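Side-chain contact in putative phosphohistidine phosphatase, SixA (Nakamurella multipartita, PDB 4HBZ), which is a putative phosphohistidine phosphatase of the histidine phosphatase superfamily, and probably removes phosphate by way of a phosphohistidine intermediate: residues Leu162-Ala167 with Ala172-Glu177. Numbering follows the deposited sequence.
Sequences LSTTGA and AQAGAE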
# COMPACT_ATOMS: atom_id res chain seq x y z
N LEU A 162 -3.29 4.43 5.77
CA LEU A 162 -4.16 5.55 5.55
C LEU A 162 -5.60 5.18 5.89
O LEU A 162 -5.94 4.02 5.91
CB LEU A 162 -4.08 6.04 4.11
CG LEU A 162 -2.68 6.37 3.59
CD1 LEU A 162 -2.10 5.20 2.81
CD2 LEU A 162 -2.68 7.63 2.74
N SER A 163 -6.41 6.20 6.16
CA SER A 163 -7.79 5.99 6.53
C SER A 163 -8.64 6.92 5.66
O SER A 163 -8.31 8.10 5.47
CB SER A 163 -7.97 6.36 8.00
OG SER A 163 -9.27 6.10 8.37
N THR A 164 -9.78 6.38 5.22
CA THR A 164 -10.73 7.15 4.39
C THR A 164 -12.14 6.88 4.86
O THR A 164 -12.51 5.74 5.19
CB THR A 164 -10.57 6.89 2.89
OG1 THR A 164 -11.41 7.80 2.13
CG2 THR A 164 -10.91 5.50 2.49
N THR A 165 -12.99 7.91 4.78
CA THR A 165 -14.40 7.67 4.96
C THR A 165 -15.13 7.42 3.66
O THR A 165 -16.31 7.06 3.72
CB THR A 165 -15.09 8.80 5.72
OG1 THR A 165 -14.92 10.04 5.01
CG2 THR A 165 -14.53 8.87 7.14
N GLY A 166 -14.46 7.62 2.54
CA GLY A 166 -15.08 7.34 1.25
C GLY A 166 -15.16 5.87 0.97
O GLY A 166 -14.39 5.04 1.51
N ALA A 167 -16.13 5.48 0.16
CA ALA A 167 -16.16 4.14 -0.42
C ALA A 167 -14.91 3.87 -1.21
O ALA A 167 -14.28 4.81 -1.78
CB ALA A 167 -17.35 4.06 -1.36
N ALA A 172 -10.16 8.04 -5.20
CA ALA A 172 -9.45 9.09 -5.88
C ALA A 172 -10.02 10.47 -5.57
O ALA A 172 -9.26 11.43 -5.42
CB ALA A 172 -9.40 8.83 -7.37
N GLN A 173 -11.33 10.57 -5.42
CA GLN A 173 -11.97 11.85 -5.11
C GLN A 173 -11.95 12.16 -3.62
O GLN A 173 -11.89 13.34 -3.23
CB GLN A 173 -13.42 11.87 -5.62
CG GLN A 173 -13.55 11.83 -7.15
CD GLN A 173 -13.02 10.54 -7.78
OE1 GLN A 173 -13.28 9.38 -7.28
NE2 GLN A 173 -12.23 10.70 -8.87
N ALA A 174 -12.12 11.12 -2.77
CA ALA A 174 -12.26 11.29 -1.33
C ALA A 174 -10.88 11.53 -0.69
O ALA A 174 -10.77 12.30 0.31
CB ALA A 174 -12.89 10.07 -0.69
N GLY A 175 -9.86 10.94 -1.28
CA GLY A 175 -8.52 10.97 -0.65
C GLY A 175 -8.48 10.08 0.57
O GLY A 175 -9.46 9.35 0.89
N ALA A 176 -7.38 10.17 1.31
CA ALA A 176 -7.28 9.43 2.58
C ALA A 176 -6.27 10.17 3.44
O ALA A 176 -5.34 10.76 2.92
CB ALA A 176 -6.87 7.99 2.36
N GLU A 177 -6.43 10.05 4.75
CA GLU A 177 -5.52 10.70 5.69
C GLU A 177 -4.45 9.71 6.13
O GLU A 177 -4.74 8.53 6.40
CB GLU A 177 -6.30 11.13 6.93
CG GLU A 177 -7.26 12.29 6.65
CD GLU A 177 -7.85 12.79 7.96
OE1 GLU A 177 -7.09 13.39 8.80
OE2 GLU A 177 -9.04 12.53 8.18
O HOH W 1 -10.08 10.36 6.86
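Thr164 reaches over to Gly175 with its hydroxyl. Its CB lies 3.4 Å from Gly175 O and also touches the methyl of Ala176. From there OG1 extends anti to the backbone N (chi1 -173°), which carries it to the carbonyl of Gly175. It donates a proton to Gly175 O at 2.8 Å, meeting that oxygen almost head-on, with a C=O...OG1 angle of 168°. The same OG1 accepts from Gly166 N at 3.1 Å, closing an ST turn where the chain leaves strand 159-164. Held by two backbone groups, the hydroxyl has its rotation fixed, and Ala174 CB lies against it while also touching Gly166 CA at 4.0 Å. A valine in place of Thr164 would probably leave Gly175 O and Gly166 N without their shared partner and let the turn drift from the helix end.

One step back, Ser163 and Glu177 form an antiparallel hydrogen-bonded pair: Ser163 N gives to Glu177 O at 2.9 Å, and Glu177 N returns a bond to Ser163 O. A water donates to Ser163 O and to Glu177 OE2, tying the carboxylate back to the strand. Ala176 CB meets Leu162 CB at 3.8 Å, and Leu162 also packs on Val132 of helix 123-138. Gly175, with positive phi, is where the chain breaks out of helix 171-174 and turns to run antiparallel to strand 159-164, which it joins at Glu177. A turn and this short helix thus link the antiparallel neighbours 159-164 and 177-182, the latter an outermost strand of the mixed sheet in this histidine phosphatase alpha/beta fold.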